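Local structure of endoglucanase (Uncultured bacterium, 3X17) at residues 223-237 against 282-296. The protein probably hydrolyses internal beta-1,4-glucosidic bonds of cellulose, as a glycoside hydrolase family 9 endoglucanase with an N-terminal Ig-like domain. Sequence-based numbering, arbitrary orientation.
Sequences LDEVRWGLEWLFRMQ and WAMAARIFAPFDAAF. With CA (calcium ion), chain D.
Arg227 lies over a face of the Phe296 ring while the tip of its side chain pairs with Asp293. Arg227 CG makes a CH-pi contact, 3.6 Å from the centroid of the Phe296 ring. The guanidinium follows as an off-centre cation-pi partner, its plane tilted 31° from the ring. Arg227 CG stands anti to the backbone N (chi1 -165°), and bends at chi2 and chi3 carry the chain across the ring. NH2 then forms a salt bridge with Asp293 OD2, the two groups well tilted from each other; the modelled separation is doubtfully short. Arg227 NH1 makes a weak but straight bond to Glu231 OE2, at 3.4 Å. Asp293 also N-caps helix 294-312, its OD1 accepting from Phe296 N at 3.0 Å. Phe296 fits as a knob into the hole formed by Arg227, Leu230, Glu231 and Phe234.

Further along, the Phe234 ring and the five-membered ring of Trp282 lie nearly parallel, 20° between planes and centroids 4.5 Å apart, but slid so that they barely overlap. Leu233 CB meets Trp282 CZ2 at 3.5 Å. With an alanine at Trp282, the loss of the indole is likely to open a gap beside Leu233 and leave Phe234 without its aromatic neighbour. At the other end, Leu223 CB packs on Phe289 CZ, 3.7 Å away. Asp224, on the same helix, binds a calcium ion through OD2, in a site completed by Asp207, Asn217 and Asp221 and the backbone oxygens of Glu214 and Val219.

The contact joins helix 221-235 to helix 272-288 and the start of helix 294-312 in the (alpha/alpha)6 barrel. Its chemistry implies an aromatic and aliphatic core; the positive charge of Arg227 is probably balanced by Asp293 and, more weakly, Glu231, with the Phe296 ring against its face.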
ATOM      1  N   LEU A 223      13.107  -4.020   8.291  1.00 32.44           N
ATOM      2  CA  LEU A 223      12.723  -4.751   9.512  1.00 30.90           C
ATOM      3  C   LEU A 223      12.804  -3.895  10.775  1.00 30.17           C
ATOM      4  O   LEU A 223      11.937  -3.973  11.627  1.00 31.82           O
ATOM      5  CB  LEU A 223      13.550  -6.035   9.691  1.00 32.90           C
ATOM      6  CG  LEU A 223      13.403  -7.058   8.553  1.00 34.69           C
ATOM      7  CD1 LEU A 223      14.131  -8.344   8.889  1.00 30.83           C
ATOM      8  CD2 LEU A 223      11.936  -7.308   8.237  1.00 27.71           C
ATOM      9  N   ASP A 224      13.774  -2.998  10.847  1.00 30.21           N
ATOM     10  CA  ASP A 224      13.748  -1.978  11.888  1.00 32.28           C
ATOM     11  C   ASP A 224      12.475  -1.146  11.805  1.00 32.82           C
ATOM     12  O   ASP A 224      11.873  -0.843  12.828  1.00 32.89           O
ATOM     13  CB  ASP A 224      14.971  -1.079  11.822  1.00 31.47           C
ATOM     14  CG  ASP A 224      16.250  -1.829  12.144  1.00 39.21           C
ATOM     15  OD1 ASP A 224      16.282  -2.589  13.147  1.00 31.46           O
ATOM     16  OD2 ASP A 224      17.170  -1.752  11.313  1.00 37.66           O
ATOM     17  N   GLU A 225      12.056  -0.774  10.595  1.00 32.05           N
ATOM     18  CA  GLU A 225      10.850   0.047  10.505  1.00 30.25           C
ATOM     19  C   GLU A 225       9.645  -0.753  10.997  1.00 30.84           C
ATOM     20  O   GLU A 225       8.854  -0.260  11.802  1.00 31.04           O
ATOM     21  CB  GLU A 225      10.588   0.550   9.090  1.00 29.44           C
ATOM     22  CG  GLU A 225       9.490   1.645   9.064  1.00 30.59           C
ATOM     23  CD  GLU A 225       9.942   2.913   9.801  1.00 30.03           C
ATOM     24  OE1 GLU A 225      11.118   3.310   9.613  1.00 28.47           O
ATOM     25  OE2 GLU A 225       9.157   3.452  10.614  1.00 27.92           O
ATOM     26  N   VAL A 226       9.462  -1.943  10.428  1.00 28.48           N
ATOM     27  CA  VAL A 226       8.419  -2.853  10.870  1.00 29.88           C
ATOM     28  C   VAL A 226       8.415  -2.983  12.387  1.00 30.69           C
ATOM     29  O   VAL A 226       7.358  -3.031  13.004  1.00 31.70           O
ATOM     30  CB  VAL A 226       8.583  -4.255  10.251  1.00 30.08           C
ATOM     31  CG1 VAL A 226       7.788  -5.286  11.047  1.00 26.63           C
ATOM     32  CG2 VAL A 226       8.149  -4.236   8.767  1.00 29.43           C
ATOM     33  N   ARG A 227       9.598  -3.068  12.988  1.00 31.07           N
ATOM     34  CA  ARG A 227       9.672  -3.299  14.411  1.00 31.59           C
ATOM     35  C   ARG A 227       9.119  -2.094  15.182  1.00 29.96           C
ATOM     36  O   ARG A 227       8.439  -2.264  16.167  1.00 31.22           O
ATOM     37  CB  ARG A 227      11.121  -3.581  14.842  1.00 33.33           C
ATOM     38  CG  ARG A 227      11.183  -4.171  16.227  1.00 39.40           C
ATOM     39  CD  ARG A 227      12.369  -3.712  17.045  1.00 50.48           C
ATOM     40  NE  ARG A 227      13.523  -4.580  16.859  1.00 55.14           N
ATOM     41  CZ  ARG A 227      14.195  -5.189  17.835  1.00 58.49           C
ATOM     42  NH1 ARG A 227      13.855  -5.051  19.125  1.00 54.51           N
ATOM     43  NH2 ARG A 227      15.228  -5.947  17.503  1.00 51.95           N
ATOM     44  N   TRP A 228       9.396  -0.880  14.702  1.00 31.22           N
ATOM     45  CA  TRP A 228       8.755   0.311  15.229  1.00 31.81           C
ATOM     46  C   TRP A 228       7.241   0.122  15.298  1.00 32.09           C
ATOM     47  O   TRP A 228       6.627   0.402  16.321  1.00 30.18           O
ATOM     48  CB  TRP A 228       9.087   1.538  14.370  1.00 33.14           C
ATOM     49  CG  TRP A 228       8.702   2.867  15.016  1.00 33.55           C
ATOM     50  CD1 TRP A 228       7.536   3.567  14.838  1.00 32.17           C
ATOM     51  CD2 TRP A 228       9.488   3.631  15.951  1.00 35.41           C
ATOM     52  NE1 TRP A 228       7.534   4.695  15.624  1.00 36.42           N
ATOM     53  CE2 TRP A 228       8.720   4.761  16.316  1.00 34.87           C
ATOM     54  CE3 TRP A 228      10.760   3.460  16.519  1.00 34.51           C
ATOM     55  CZ2 TRP A 228       9.197   5.736  17.199  1.00 40.67           C
ATOM     56  CZ3 TRP A 228      11.225   4.424  17.435  1.00 39.33           C
ATOM     57  CH2 TRP A 228      10.441   5.536  17.769  1.00 37.74           C
ATOM     58  N   GLY A 229       6.631  -0.353  14.216  1.00 31.02           N
ATOM     59  CA  GLY A 229       5.174  -0.477  14.204  1.00 29.91           C
ATOM     60  C   GLY A 229       4.721  -1.545  15.173  1.00 29.92           C
ATOM     61  O   GLY A 229       3.751  -1.366  15.900  1.00 30.84           O
ATOM     62  N   LEU A 230       5.443  -2.663  15.200  1.00 30.11           N
ATOM     63  CA  LEU A 230       5.032  -3.808  16.005  1.00 30.57           C
ATOM     64  C   LEU A 230       5.194  -3.543  17.501  1.00 32.00           C
ATOM     65  O   LEU A 230       4.411  -4.055  18.324  1.00 29.32           O
ATOM     66  CB  LEU A 230       5.845  -5.035  15.622  1.00 29.73           C
ATOM     67  CG  LEU A 230       5.634  -5.510  14.174  1.00 33.62           C
ATOM     68  CD1 LEU A 230       6.464  -6.755  13.994  1.00 29.22           C
ATOM     69  CD2 LEU A 230       4.144  -5.817  13.987  1.00 32.24           C
ATOM     70  N   GLU A 231       6.238  -2.783  17.851  1.00 30.85           N
ATOM     71  CA  GLU A 231       6.471  -2.402  19.252  1.00 31.83           C
ATOM     72  C   GLU A 231       5.372  -1.503  19.817  1.00 31.57           C
ATOM     73  O   GLU A 231       4.978  -1.631  20.987  1.00 33.11           O
ATOM     74  CB  GLU A 231       7.859  -1.788  19.415  1.00 32.12           C
ATOM     75  CG  GLU A 231       8.918  -2.883  19.353  1.00 38.82           C
ATOM     76  CD  GLU A 231      10.342  -2.418  19.638  1.00 50.12           C
ATOM     77  OE1 GLU A 231      10.683  -1.266  19.283  1.00 51.20           O
ATOM     78  OE2 GLU A 231      11.156  -3.258  20.116  1.00 48.01           O
ATOM     79  N   TRP A 232       4.788  -0.698  18.944  1.00 30.09           N
ATOM     80  CA  TRP A 232       3.578   0.030  19.288  1.00 30.98           C
ATOM     81  C   TRP A 232       2.364  -0.849  19.493  1.00 29.99           C
ATOM     82  O   TRP A 232       1.636  -0.677  20.461  1.00 30.21           O
ATOM     83  CB  TRP A 232       3.272   1.106  18.260  1.00 29.42           C
ATOM     84  CG  TRP A 232       2.099   1.881  18.680  1.00 33.37           C
ATOM     85  CD1 TRP A 232       2.007   2.695  19.776  1.00 31.27           C
ATOM     86  CD2 TRP A 232       0.786   1.826  18.110  1.00 35.85           C
ATOM     87  NE1 TRP A 232       0.739   3.208  19.876  1.00 32.48           N
ATOM     88  CE2 TRP A 232      -0.044   2.651  18.901  1.00 32.12           C
ATOM     89  CE3 TRP A 232       0.251   1.232  16.966  1.00 33.52           C
ATOM     90  CZ2 TRP A 232      -1.378   2.862  18.605  1.00 29.66           C
ATOM     91  CZ3 TRP A 232      -1.093   1.439  16.676  1.00 35.24           C
ATOM     92  CH2 TRP A 232      -1.891   2.233  17.505  1.00 34.28           C
ATOM     93  N   LEU A 233       2.163  -1.830  18.610  1.00 31.21           N
ATOM     94  CA  LEU A 233       1.199  -2.903  18.870  1.00 31.00           C
ATOM     95  C   LEU A 233       1.325  -3.569  20.254  1.00 30.68           C
ATOM     96  O   LEU A 233       0.304  -3.840  20.900  1.00 29.78           O
ATOM     97  CB  LEU A 233       1.227  -3.974  17.758  1.00 30.46           C
ATOM     98  CG  LEU A 233       0.846  -3.553  16.329  1.00 37.03           C
ATOM     99  CD1 LEU A 233       0.623  -4.794  15.424  1.00 32.04           C
ATOM    100  CD2 LEU A 233      -0.409  -2.604  16.296  1.00 34.70           C
ATOM    101  N   PHE A 234       2.550  -3.910  20.680  1.00 31.12           N
ATOM    102  CA  PHE A 234       2.748  -4.429  22.031  1.00 30.42           C
ATOM    103  C   PHE A 234       2.105  -3.495  23.079  1.00 31.95           C
ATOM    104  O   PHE A 234       1.423  -3.963  23.994  1.00 31.91           O
ATOM    105  CB  PHE A 234       4.242  -4.627  22.375  1.00 31.20           C
ATOM    106  CG  PHE A 234       4.928  -5.701  21.565  1.00 32.96           C
ATOM    107  CD1 PHE A 234       4.275  -6.897  21.247  1.00 30.36           C
ATOM    108  CD2 PHE A 234       6.264  -5.549  21.198  1.00 33.62           C
ATOM    109  CE1 PHE A 234       4.919  -7.875  20.479  1.00 34.42           C
ATOM    110  CE2 PHE A 234       6.949  -6.571  20.526  1.00 32.61           C
ATOM    111  CZ  PHE A 234       6.270  -7.724  20.146  1.00 30.27           C
ATOM    112  N   ARG A 235       2.325  -2.187  22.946  1.00 31.77           N
ATOM    113  CA  ARG A 235       1.832  -1.230  23.962  1.00 31.05           C
ATOM    114  C   ARG A 235       0.308  -1.146  23.896  1.00 30.41           C
ATOM    115  O   ARG A 235      -0.331  -0.673  24.839  1.00 30.62           O
ATOM    116  CB  ARG A 235       2.474   0.149  23.774  1.00 31.88           C
ATOM    117  CG  ARG A 235       4.033   0.147  23.764  1.00 29.56           C
ATOM    118  CD  ARG A 235       4.628   1.515  23.362  1.00 35.41           C
ATOM    119  NE  ARG A 235       6.074   1.412  23.165  1.00 39.44           N
ATOM    120  CZ  ARG A 235       6.722   1.470  21.985  1.00 38.84           C
ATOM    121  NH1 ARG A 235       6.133   1.895  20.858  1.00 27.41           N
ATOM    122  NH2 ARG A 235       8.019   1.205  21.958  1.00 36.34           N
ATOM    123  N   MET A 236      -0.265  -1.547  22.759  1.00 29.57           N
ATOM    124  CA  MET A 236      -1.723  -1.560  22.572  1.00 29.20           C
ATOM    125  C   MET A 236      -2.368  -2.882  23.025  1.00 30.26           C
ATOM    126  O   MET A 236      -3.566  -3.124  22.802  1.00 29.32           O
ATOM    127  CB  MET A 236      -2.079  -1.287  21.114  1.00 29.38           C
ATOM    128  CG  MET A 236      -1.831   0.156  20.649  1.00 31.89           C
ATOM    129  SD  MET A 236      -2.836   1.377  21.566  1.00 30.01           S
ATOM    130  CE  MET A 236      -4.378   1.395  20.593  1.00 26.45           C
ATOM    131  N   GLN A 237      -1.565  -3.743  23.632  1.00 28.51           N
ATOM    132  CA  GLN A 237      -2.057  -5.021  24.076  1.00 31.94           C
ATOM    133  C   GLN A 237      -2.278  -5.069  25.585  1.00 34.11           C
ATOM    134  O   GLN A 237      -1.405  -4.767  26.384  1.00 33.71           O
ATOM    135  CB  GLN A 237      -1.170  -6.196  23.613  1.00 30.73           C
ATOM    136  CG  GLN A 237      -1.874  -7.565  23.748  1.00 32.38           C
ATOM    137  CD  GLN A 237      -0.962  -8.764  23.423  1.00 42.28           C
ATOM    138  OE1 GLN A 237       0.264  -8.696  23.600  1.00 36.01           O
ATOM    139  NE2 GLN A 237      -1.566  -9.874  22.964  1.00 33.00           N
ATOM    140  N   TRP A 282       2.435 -10.290  14.387  1.00 29.94           N
ATOM    141  CA  TRP A 282       3.442 -10.724  15.348  1.00 31.01           C
ATOM    142  C   TRP A 282       3.963 -12.136  15.034  1.00 31.00           C
ATOM    143  O   TRP A 282       5.136 -12.420  15.254  1.00 31.71           O
ATOM    144  CB  TRP A 282       2.878 -10.759  16.763  1.00 31.00           C
ATOM    145  CG  TRP A 282       2.700  -9.431  17.396  1.00 33.73           C
ATOM    146  CD1 TRP A 282       3.487  -8.316  17.229  1.00 29.13           C
ATOM    147  CD2 TRP A 282       1.672  -9.064  18.325  1.00 29.75           C
ATOM    148  NE1 TRP A 282       2.972  -7.267  17.957  1.00 33.70           N
ATOM    149  CE2 TRP A 282       1.895  -7.712  18.683  1.00 29.88           C
ATOM    150  CE3 TRP A 282       0.560  -9.731  18.853  1.00 27.39           C
ATOM    151  CZ2 TRP A 282       1.057  -7.024  19.562  1.00 32.10           C
ATOM    152  CZ3 TRP A 282      -0.292  -9.031  19.720  1.00 28.44           C
ATOM    153  CH2 TRP A 282      -0.024  -7.713  20.082  1.00 27.57           C
ATOM    154  N   ALA A 283       3.064 -13.062  14.727  1.00 30.22           N
ATOM    155  CA  ALA A 283       3.505 -14.431  14.390  1.00 30.36           C
ATOM    156  C   ALA A 283       4.354 -14.445  13.114  1.00 28.50           C
ATOM    157  O   ALA A 283       5.329 -15.185  13.020  1.00 29.40           O
ATOM    158  CB  ALA A 283       2.330 -15.370  14.251  1.00 28.36           C
ATOM    159  N   MET A 284       3.963 -13.660  12.110  1.00 30.69           N
ATOM    160  CA  MET A 284       4.860 -13.408  10.985  1.00 31.83           C
ATOM    161  C   MET A 284       6.246 -12.902  11.400  1.00 31.77           C
ATOM    162  O   MET A 284       7.238 -13.292  10.822  1.00 31.41           O
ATOM    163  CB  MET A 284       4.230 -12.449   9.977  1.00 29.31           C
ATOM    164  CG  MET A 284       3.152 -13.099   9.150  1.00 35.82           C
ATOM    165  SD  MET A 284       2.246 -11.867   8.202  1.00 35.73           S
ATOM    166  CE  MET A 284       3.386 -11.648   6.830  1.00 33.65           C
ATOM    167  N   ALA A 285       6.298 -11.935  12.308  1.00 33.57           N
ATOM    168  CA  ALA A 285       7.577 -11.326  12.678  1.00 32.96           C
ATOM    169  C   ALA A 285       8.417 -12.351  13.418  1.00 33.60           C
ATOM    170  O   ALA A 285       9.655 -12.327  13.342  1.00 31.20           O
ATOM    171  CB  ALA A 285       7.356 -10.093  13.559  1.00 32.13           C
ATOM    172  N   ALA A 286       7.742 -13.209  14.180  1.00 32.31           N
ATOM    173  CA  ALA A 286       8.438 -14.260  14.914  1.00 35.40           C
ATOM    174  C   ALA A 286       9.223 -15.147  13.939  1.00 36.16           C
ATOM    175  O   ALA A 286      10.338 -15.562  14.237  1.00 38.20           O
ATOM    176  CB  ALA A 286       7.451 -15.089  15.736  1.00 31.23           C
ATOM    177  N   ARG A 287       8.657 -15.411  12.787  1.00 35.63           N
ATOM    178  CA  ARG A 287       9.282 -16.238  11.799  1.00 35.99           C
ATOM    179  C   ARG A 287      10.374 -15.460  11.115  1.00 35.76           C
ATOM    180  O   ARG A 287      11.424 -15.961  10.880  1.00 34.66           O
ATOM    181  CB  ARG A 287       8.256 -16.728  10.780  1.00 35.26           C
ATOM    182  CG  ARG A 287       8.817 -17.276   9.502  1.00 35.40           C
ATOM    183  CD  ARG A 287       8.028 -16.835   8.305  1.00 44.16           C
ATOM    184  NE  ARG A 287       6.638 -17.022   8.552  1.00 43.93           N
ATOM    185  CZ  ARG A 287       5.640 -16.363   7.995  1.00 37.98           C
ATOM    186  NH1 ARG A 287       5.825 -15.452   7.091  1.00 33.45           N
ATOM    187  NH2 ARG A 287       4.433 -16.669   8.358  1.00 32.19           N
ATOM    188  N   ILE A 288      10.110 -14.220  10.806  1.00 32.10           N
ATOM    189  CA  ILE A 288      10.995 -13.487   9.930  1.00 31.14           C
ATOM    190  C   ILE A 288      12.200 -12.895  10.679  1.00 33.27           C
ATOM    191  O   ILE A 288      13.286 -12.762  10.100  1.00 33.82           O
ATOM    192  CB  ILE A 288      10.207 -12.420   9.127  1.00 29.64           C
ATOM    193  CG1 ILE A 288       9.333 -13.086   8.073  1.00 28.93           C
ATOM    194  CG2 ILE A 288      11.116 -11.438   8.456  1.00 28.13           C
ATOM    195  CD1 ILE A 288       8.282 -12.155   7.505  1.00 26.59           C
ATOM    196  N   PHE A 289      12.023 -12.533  11.952  1.00 32.76           N
ATOM    197  CA  PHE A 289      13.094 -11.827  12.689  1.00 34.04           C
ATOM    198  C   PHE A 289      14.038 -12.839  13.310  1.00 35.41           C
ATOM    199  O   PHE A 289      14.994 -12.450  13.967  1.00 35.70           O
ATOM    200  CB  PHE A 289      12.533 -10.941  13.823  1.00 34.52           C
ATOM    201  CG  PHE A 289      12.149  -9.563  13.388  1.00 30.84           C
ATOM    202  CD1 PHE A 289      10.901  -9.325  12.824  1.00 30.87           C
ATOM    203  CD2 PHE A 289      13.026  -8.488  13.579  1.00 35.29           C
ATOM    204  CE1 PHE A 289      10.544  -8.046  12.391  1.00 33.35           C
ATOM    205  CE2 PHE A 289      12.675  -7.202  13.150  1.00 35.37           C
ATOM    206  CZ  PHE A 289      11.415  -6.981  12.585  1.00 34.68           C
ATOM    207  N   ALA A 290      13.691 -14.125  13.223  1.00 34.93           N
ATOM    208  CA  ALA A 290      14.447 -15.163  13.928  1.00 39.10           C
ATOM    209  C   ALA A 290      15.977 -15.147  13.694  1.00 39.87           C
ATOM    210  O   ALA A 290      16.729 -15.248  14.649  1.00 42.79           O
ATOM    211  CB  ALA A 290      13.866 -16.558  13.668  1.00 39.39           C
ATOM    212  N   PRO A 291      16.437 -14.944  12.442  1.00 41.40           N
ATOM    213  CA  PRO A 291      17.899 -14.891  12.215  1.00 41.75           C
ATOM    214  C   PRO A 291      18.568 -13.596  12.696  1.00 41.73           C
ATOM    215  O   PRO A 291      19.785 -13.527  12.725  1.00 42.07           O
ATOM    216  CB  PRO A 291      18.039 -14.996  10.684  1.00 41.90           C
ATOM    217  CG  PRO A 291      16.659 -15.430  10.181  1.00 46.12           C
ATOM    218  CD  PRO A 291      15.678 -14.885  11.181  1.00 40.11           C
ATOM    219  N   PHE A 292      17.791 -12.557  13.002  1.00 40.87           N
ATOM    220  CA  PHE A 292      18.370 -11.267  13.311  1.00 41.47           C
ATOM    221  C   PHE A 292      18.314 -10.932  14.787  1.00 43.03           C
ATOM    222  O   PHE A 292      19.244 -10.347  15.311  1.00 42.77           O
ATOM    223  CB  PHE A 292      17.718 -10.151  12.492  1.00 39.37           C
ATOM    224  CG  PHE A 292      17.768 -10.389  11.027  1.00 39.44           C
ATOM    225  CD1 PHE A 292      18.980 -10.288  10.335  1.00 34.88           C
ATOM    226  CD2 PHE A 292      16.619 -10.785  10.335  1.00 37.58           C
ATOM    227  CE1 PHE A 292      19.029 -10.495   8.970  1.00 34.88           C
ATOM    228  CE2 PHE A 292      16.668 -11.056   8.971  1.00 38.72           C
ATOM    229  CZ  PHE A 292      17.873 -10.898   8.279  1.00 38.64           C
ATOM    230  N   ASP A 293      17.183 -11.221  15.426  1.00 44.06           N
ATOM    231  CA  ASP A 293      16.958 -10.813  16.802  1.00 42.56           C
ATOM    232  C   ASP A 293      16.052 -11.827  17.469  1.00 43.37           C
ATOM    233  O   ASP A 293      14.837 -11.696  17.414  1.00 42.06           O
ATOM    234  CB  ASP A 293      16.314  -9.428  16.861  1.00 42.48           C
ATOM    235  CG  ASP A 293      16.415  -8.806  18.244  1.00 40.36           C
ATOM    236  OD1 ASP A 293      16.274  -9.543  19.238  1.00 43.59           O
ATOM    237  OD2 ASP A 293      16.755  -7.611  18.341  1.00 38.30           O
ATOM    238  N   ALA A 294      16.660 -12.856  18.055  1.00 42.52           N
ATOM    239  CA  ALA A 294      15.928 -13.998  18.603  1.00 43.15           C
ATOM    240  C   ALA A 294      15.061 -13.623  19.819  1.00 40.94           C
ATOM    241  O   ALA A 294      13.974 -14.168  19.993  1.00 43.56           O
ATOM    242  CB  ALA A 294      16.905 -15.155  18.952  1.00 44.33           C
ATOM    243  N   ALA A 295      15.517 -12.658  20.610  1.00 37.93           N
ATOM    244  CA  ALA A 295      14.744 -12.150  21.747  1.00 37.97           C
ATOM    245  C   ALA A 295      13.471 -11.389  21.274  1.00 36.96           C
ATOM    246  O   ALA A 295      12.403 -11.504  21.860  1.00 36.76           O
ATOM    247  CB  ALA A 295      15.612 -11.228  22.591  1.00 37.68           C
ATOM    248  N   PHE A 296      13.604 -10.582  20.238  1.00 35.29           N
ATOM    249  CA  PHE A 296      12.443  -9.888  19.699  1.00 35.08           C
ATOM    250  C   PHE A 296      11.487 -10.868  19.046  1.00 34.17           C
ATOM    251  O   PHE A 296      10.281 -10.779  19.229  1.00 35.26           O
ATOM    252  CB  PHE A 296      12.871  -8.807  18.703  1.00 33.44           C
ATOM    253  CG  PHE A 296      11.727  -8.092  18.077  1.00 29.68           C
ATOM    254  CD1 PHE A 296      11.052  -7.109  18.783  1.00 34.00           C
ATOM    255  CD2 PHE A 296      11.207  -8.525  16.857  1.00 30.29           C
ATOM    256  CE1 PHE A 296       9.944  -6.455  18.224  1.00 34.31           C
ATOM    257  CE2 PHE A 296      10.108  -7.875  16.280  1.00 33.20           C
ATOM    258  CZ  PHE A 296       9.460  -6.852  16.985  1.00 35.63           C
TER
HETATM  259 CA    CA D 602      19.413  -1.679  10.328  1.00 56.75          CA